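Local coordinates for protein soluble lytic transglycosylase B3 (Pseudomonas aeruginosa, PDB 5ANZ) that probably cleaves the glycan strands of cell-wall peptidoglycan as a calcium-containing, multidomain lytic transglycosylase that takes part in cell-wall turnover, at residues R365-P379 / V382-A396. Sequence-based numbering, arbitrary orientation.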
loop_
_atom_site.group_PDB
_atom_site.type_symbol
_atom_site.label_atom_id
_atom_site.label_comp_id
_atom_site.label_asym_id
_atom_site.label_seq_id
_atom_site.Cartn_x
_atom_site.Cartn_y
_atom_site.Cartn_z
ATOM N N ARG A 365 -10.846 -12.397 14.157
ATOM C CA ARG A 365 -10.053 -13.059 13.124
ATOM C C ARG A 365 -9.270 -14.230 13.713
ATOM O O ARG A 365 -9.112 -15.282 13.077
ATOM C CB ARG A 365 -9.101 -12.074 12.451
ATOM C CG ARG A 365 -9.806 -11.009 11.604
ATOM C CD ARG A 365 -8.824 -10.233 10.733
ATOM N NE ARG A 365 -7.835 -9.494 11.512
ATOM C CZ ARG A 365 -8.009 -8.253 11.961
ATOM N NH1 ARG A 365 -9.143 -7.607 11.720
ATOM N NH2 ARG A 365 -7.050 -7.659 12.654
ATOM N N ILE A 366 -8.770 -14.044 14.927
ATOM C CA ILE A 366 -8.062 -15.109 15.624
ATOM C C ILE A 366 -9.022 -16.223 15.975
ATOM O O ILE A 366 -8.713 -17.411 15.797
ATOM C CB ILE A 366 -7.372 -14.573 16.897
ATOM C CG1 ILE A 366 -6.152 -13.746 16.498
ATOM C CG2 ILE A 366 -6.982 -15.718 17.836
ATOM C CD1 ILE A 366 -5.689 -12.782 17.577
ATOM N N GLU A 367 -10.200 -15.840 16.457
ATOM C CA GLU A 367 -11.213 -16.822 16.808
ATOM C C GLU A 367 -11.596 -17.629 15.572
ATOM O O GLU A 367 -11.767 -18.847 15.655
ATOM C CB GLU A 367 -12.452 -16.159 17.408
ATOM C CG GLU A 367 -13.416 -17.148 18.053
ATOM C CD GLU A 367 -14.698 -16.498 18.540
ATOM O OE1 GLU A 367 -14.817 -15.254 18.460
ATOM O OE2 GLU A 367 -15.593 -17.238 19.002
ATOM N N LEU A 368 -11.735 -16.944 14.436
ATOM C CA LEU A 368 -12.102 -17.607 13.187
ATOM C C LEU A 368 -11.092 -18.676 12.823
ATOM O O LEU A 368 -11.462 -19.788 12.424
ATOM C CB LEU A 368 -12.212 -16.594 12.044
ATOM C CG LEU A 368 -12.361 -17.237 10.656
ATOM C CD1 LEU A 368 -13.662 -18.005 10.580
ATOM C CD2 LEU A 368 -12.277 -16.188 9.559
ATOM N N GLN A 369 -9.814 -18.334 12.941
ATOM C CA GLN A 369 -8.755 -19.274 12.589
ATOM C C GLN A 369 -8.774 -20.482 13.515
ATOM O O GLN A 369 -8.566 -21.618 13.069
ATOM C CB GLN A 369 -7.390 -18.587 12.628
ATOM C CG GLN A 369 -7.128 -17.697 11.407
ATOM C CD GLN A 369 -5.905 -16.816 11.562
ATOM O OE1 GLN A 369 -5.564 -16.400 12.666
ATOM N NE2 GLN A 369 -5.237 -16.526 10.448
ATOM N N ARG A 370 -9.037 -20.243 14.801
ATOM C CA ARG A 370 -9.090 -21.340 15.769
ATOM C C ARG A 370 -10.309 -22.238 15.522
ATOM O O ARG A 370 -10.232 -23.467 15.669
ATOM C CB ARG A 370 -9.094 -20.792 17.201
ATOM C CG ARG A 370 -7.774 -20.165 17.623
ATOM C CD ARG A 370 -7.828 -19.695 19.071
ATOM N NE ARG A 370 -6.555 -19.149 19.531
ATOM C CZ ARG A 370 -6.440 -18.215 20.468
ATOM N NH1 ARG A 370 -7.525 -17.720 21.050
ATOM N NH2 ARG A 370 -5.243 -17.777 20.831
ATOM N N GLN A 371 -11.425 -21.632 15.129
ATOM C CA GLN A 371 -12.649 -22.393 14.871
ATOM C C GLN A 371 -12.522 -23.221 13.599
ATOM O O GLN A 371 -13.017 -24.352 13.533
ATOM C CB GLN A 371 -13.859 -21.457 14.771
ATOM C CG GLN A 371 -14.410 -21.010 16.118
ATOM C CD GLN A 371 -15.216 -22.098 16.787
ATOM O OE1 GLN A 371 -16.439 -22.150 16.655
ATOM N NE2 GLN A 371 -14.533 -22.989 17.498
ATOM N N LEU A 372 -11.854 -22.661 12.595
ATOM C CA LEU A 372 -11.616 -23.386 11.348
ATOM C C LEU A 372 -10.767 -24.622 11.620
ATOM O O LEU A 372 -11.095 -25.730 11.170
ATOM C CB LEU A 372 -10.928 -22.483 10.315
ATOM C CG LEU A 372 -11.773 -21.373 9.692
ATOM C CD1 LEU A 372 -10.886 -20.325 9.045
ATOM C CD2 LEU A 372 -12.757 -21.961 8.677
ATOM N N ALA A 373 -9.676 -24.433 12.358
ATOM C CA ALA A 373 -8.776 -25.540 12.659
ATOM C C ALA A 373 -9.520 -26.610 13.446
ATOM O O ALA A 373 -9.300 -27.810 13.256
ATOM C CB ALA A 373 -7.557 -25.051 13.429
ATOM N N ALA A 374 -10.424 -26.171 14.313
ATOM C CA ALA A 374 -11.181 -27.097 15.157
ATOM C C ALA A 374 -12.138 -27.978 14.362
ATOM O O ALA A 374 -12.499 -29.066 14.801
ATOM C CB ALA A 374 -11.945 -26.328 16.218
ATOM N N ARG A 375 -12.555 -27.502 13.194
ATOM C CA ARG A 375 -13.432 -28.297 12.340
ATOM C C ARG A 375 -12.646 -29.021 11.255
ATOM O O ARG A 375 -13.229 -29.626 10.352
ATOM C CB ARG A 375 -14.507 -27.409 11.714
ATOM C CG ARG A 375 -15.521 -26.885 12.717
ATOM C CD ARG A 375 -16.595 -26.072 12.021
ATOM N NE ARG A 375 -17.185 -26.800 10.901
ATOM C CZ ARG A 375 -18.226 -27.617 11.011
ATOM N NH1 ARG A 375 -18.795 -27.815 12.194
ATOM N NH2 ARG A 375 -18.699 -28.239 9.939
ATOM N N GLY A 376 -11.322 -28.964 11.336
ATOM C CA GLY A 376 -10.485 -29.678 10.390
ATOM C C GLY A 376 -10.196 -28.927 9.102
ATOM O O GLY A 376 -9.771 -29.522 8.113
ATOM N N HIS A 377 -10.429 -27.617 9.097
ATOM C CA HIS A 377 -10.016 -26.796 7.963
ATOM C C HIS A 377 -8.836 -25.951 8.398
ATOM O O HIS A 377 -9.010 -24.840 8.888
ATOM C CB HIS A 377 -11.167 -25.924 7.458
ATOM C CG HIS A 377 -12.374 -26.709 7.056
ATOM N ND1 HIS A 377 -12.358 -27.605 6.003
ATOM C CD2 HIS A 377 -13.618 -26.768 7.577
ATOM C CE1 HIS A 377 -13.547 -28.161 5.886
ATOM N NE2 HIS A 377 -14.333 -27.674 6.830
ATOM N N ASP A 378 -7.635 -26.494 8.234
ATOM C CA ASP A 378 -6.436 -25.862 8.764
ATOM C C ASP A 378 -6.122 -24.555 8.047
ATOM O O ASP A 378 -5.931 -24.547 6.834
ATOM C CB ASP A 378 -5.247 -26.815 8.661
ATOM C CG ASP A 378 -3.926 -26.132 8.946
ATOM O OD1 ASP A 378 -3.886 -25.234 9.814
ATOM O OD2 ASP A 378 -2.925 -26.494 8.293
ATOM N N PRO A 379 -6.074 -23.443 8.799
ATOM C CA PRO A 379 -5.777 -22.133 8.212
ATOM C C PRO A 379 -4.297 -21.770 8.280
ATOM O O PRO A 379 -3.928 -20.647 7.939
ATOM C CB PRO A 379 -6.594 -21.180 9.084
ATOM C CG PRO A 379 -6.513 -21.810 10.436
ATOM C CD PRO A 379 -6.515 -23.318 10.200
ATOM N N VAL A 382 -2.172 -19.440 13.657
ATOM C CA VAL A 382 -3.190 -18.576 14.245
ATOM C C VAL A 382 -2.604 -17.210 14.586
ATOM O O VAL A 382 -2.195 -16.970 15.718
ATOM C CB VAL A 382 -3.794 -19.203 15.522
ATOM C CG1 VAL A 382 -4.796 -18.253 16.157
ATOM C CG2 VAL A 382 -4.451 -20.539 15.198
ATOM N N ASP A 383 -2.572 -16.313 13.605
ATOM C CA ASP A 383 -1.922 -15.017 13.770
ATOM C C ASP A 383 -2.884 -13.842 13.622
ATOM O O ASP A 383 -2.493 -12.689 13.789
ATOM C CB ASP A 383 -0.782 -14.872 12.759
ATOM C CG ASP A 383 -1.213 -15.201 11.337
ATOM O OD1 ASP A 383 -2.436 -15.247 11.066
ATOM O OD2 ASP A 383 -0.323 -15.412 10.486
ATOM N N GLY A 384 -4.138 -14.133 13.301
ATOM C CA GLY A 384 -5.124 -13.093 13.081
ATOM C C GLY A 384 -5.011 -12.445 11.712
ATOM O O GLY A 384 -5.711 -11.476 11.416
ATOM N N ILE A 385 -4.132 -12.978 10.871
ATOM C CA ILE A 385 -3.970 -12.448 9.522
ATOM C C ILE A 385 -4.649 -13.329 8.481
ATOM O O ILE A 385 -4.277 -14.492 8.295
ATOM C CB ILE A 385 -2.491 -12.299 9.157
ATOM C CG1 ILE A 385 -1.829 -11.268 10.073
ATOM C CG2 ILE A 385 -2.344 -11.908 7.688
ATOM C CD1 ILE A 385 -0.341 -11.127 9.855
ATOM N N ILE A 386 -5.643 -12.771 7.800
ATOM C CA ILE A 386 -6.357 -13.517 6.771
ATOM C C ILE A 386 -5.559 -13.533 5.478
ATOM O O ILE A 386 -5.788 -12.711 4.593
ATOM C CB ILE A 386 -7.750 -12.930 6.477
ATOM C CG1 ILE A 386 -8.533 -12.706 7.770
ATOM C CG2 ILE A 386 -8.513 -13.837 5.511
ATOM C CD1 ILE A 386 -8.573 -13.908 8.687
ATOM N N GLY A 387 -4.623 -14.470 5.373
ATOM C CA GLY A 387 -3.822 -14.613 4.171
ATOM C C GLY A 387 -4.284 -15.778 3.317
ATOM O O GLY A 387 -5.374 -16.319 3.515
ATOM N N ALA A 388 -3.442 -16.171 2.367
ATOM C CA ALA A 388 -3.785 -17.230 1.423
ATOM C C ALA A 388 -4.202 -18.526 2.118
ATOM O O ALA A 388 -5.170 -19.174 1.710
ATOM C CB ALA A 388 -2.620 -17.493 0.493
ATOM N N ASN A 389 -3.464 -18.916 3.151
ATOM C CA ASN A 389 -3.756 -20.159 3.856
ATOM C C ASN A 389 -5.112 -20.110 4.540
ATOM O O ASN A 389 -5.877 -21.072 4.508
ATOM C CB ASN A 389 -2.669 -20.464 4.887
ATOM C CG ASN A 389 -1.310 -20.672 4.257
ATOM O OD1 ASN A 389 -1.202 -21.136 3.120
ATOM N ND2 ASN A 389 -0.259 -20.333 4.995
ATOM N N THR A 390 -5.408 -18.985 5.174
ATOM C CA THR A 390 -6.684 -18.847 5.853
ATOM C C THR A 390 -7.832 -18.800 4.845
ATOM O O THR A 390 -8.892 -19.364 5.085
ATOM C CB THR A 390 -6.713 -17.596 6.742
ATOM O OG1 THR A 390 -5.680 -17.701 7.730
ATOM C CG2 THR A 390 -8.048 -17.482 7.436
ATOM N N ARG A 391 -7.617 -18.148 3.709
ATOM C CA ARG A 391 -8.663 -18.070 2.700
ATOM C C ARG A 391 -8.980 -19.465 2.171
ATOM O O ARG A 391 -10.134 -19.795 1.893
ATOM C CB ARG A 391 -8.252 -17.125 1.558
ATOM C CG ARG A 391 -8.279 -15.656 1.968
ATOM C CD ARG A 391 -8.185 -14.723 0.772
ATOM N NE ARG A 391 -6.920 -14.884 0.061
ATOM C CZ ARG A 391 -5.813 -14.208 0.346
ATOM N NH1 ARG A 391 -5.807 -13.315 1.330
ATOM N NH2 ARG A 391 -4.708 -14.424 -0.358
ATOM N N LYS A 392 -7.948 -20.288 2.056
ATOM C CA LYS A 392 -8.114 -21.668 1.627
ATOM C C LYS A 392 -9.033 -22.413 2.595
ATOM O O LYS A 392 -9.965 -23.120 2.191
ATOM C CB LYS A 392 -6.749 -22.352 1.540
ATOM C CG LYS A 392 -6.710 -23.587 0.674
ATOM C CD LYS A 392 -5.282 -24.093 0.527
ATOM C CE LYS A 392 -5.221 -25.302 -0.389
ATOM N NZ LYS A 392 -5.698 -24.977 -1.764
ATOM N N ALA A 393 -8.764 -22.236 3.884
ATOM C CA ALA A 393 -9.538 -22.878 4.932
ATOM C C ALA A 393 -10.954 -22.342 4.944
ATOM O O ALA A 393 -11.913 -23.085 5.130
ATOM C CB ALA A 393 -8.883 -22.652 6.276
ATOM N N ILE A 394 -11.079 -21.033 4.763
ATOM C CA ILE A 394 -12.389 -20.416 4.718
ATOM C C ILE A 394 -13.209 -21.003 3.571
ATOM O O ILE A 394 -14.364 -21.373 3.767
ATOM C CB ILE A 394 -12.277 -18.888 4.582
ATOM C CG1 ILE A 394 -11.696 -18.307 5.866
ATOM C CG2 ILE A 394 -13.635 -18.267 4.291
ATOM C CD1 ILE A 394 -11.311 -16.854 5.741
ATOM N N ARG A 395 -12.610 -21.107 2.388
ATOM C CA ARG A 395 -13.325 -21.642 1.231
ATOM C C ARG A 395 -13.794 -23.081 1.463
ATOM O O ARG A 395 -14.899 -23.451 1.062
ATOM C CB ARG A 395 -12.450 -21.573 -0.018
ATOM C CG ARG A 395 -12.151 -20.162 -0.452
ATOM C CD ARG A 395 -11.579 -20.150 -1.859
ATOM N NE ARG A 395 -11.702 -18.829 -2.459
ATOM C CZ ARG A 395 -10.728 -17.929 -2.497
ATOM N NH1 ARG A 395 -9.539 -18.213 -1.975
ATOM N NH2 ARG A 395 -10.947 -16.749 -3.070
ATOM N N ALA A 396 -12.967 -23.893 2.114
ATOM C CA ALA A 396 -13.362 -25.278 2.387
ATOM C C ALA A 396 -14.555 -25.306 3.342
ATOM O O ALA A 396 -15.474 -26.120 3.201
ATOM C CB ALA A 396 -12.204 -26.069 2.971
HETATM O O HOH W 1 -4.717 -8.593 12.002
HETATM O O HOH W 2 -4.544 -23.651 4.685
#
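In the putative peptidoglycan-binding domain, a small helical module, Gln-369 of helix 362-374 plugs its amide into the loop that leads, through Asp-383 and Gly-384, to helix 388-401. The case illustrates how one buried glutamine can tie its own helix to both a loop and a second helix. Gln-369 swings CG away from its own carbonyl carbon (chi1 -77°) and the chain then runs extended, carrying the amide to the backbone of the loop. There OE1 accepts a hydrogen bond from the backbone N of Gly-384 at 2.8 Å, the donor tilted somewhat from the carbonyl plane. On the other branch NE2 gives one hydrogen bond to Asp-383 OD1 (3.1 Å) and another to Thr-390 OG1 (3.0 Å), both close to the amide plane, so that the rotation of the group is fixed. Asp-383 OD1 also takes the N-H of Ile-385 in an Asx turn, the two donors arriving from opposite faces of the carboxylate. Gly-384, with positive phi, lies against Ile-366, whose CG1 comes within 3.6 Å of the Gly-384 CA.

Next to these bonds, the segments of the two helices cross at 55°, and apolar side chains meet between them. Leu-372 CD1 rests on Ile-394 CG1 (3.9 Å), Leu-368 CD2 meets the CD1 of the same isoleucine, and Pro-409 adds to the cluster. Farther along, a Schellman motif at Gly-376 ends the first helix, and Pro-379 packs its CB on Ala-393 CB. His-377 turns one ring face toward Ala-396, while its NE2 is held by Glu-400. At the other end Arg-365 grips the loop: its NE donates to Gly-384 O at 2.9 Å, within the guanidinium plane, and a water bridges NH2 to that same oxygen.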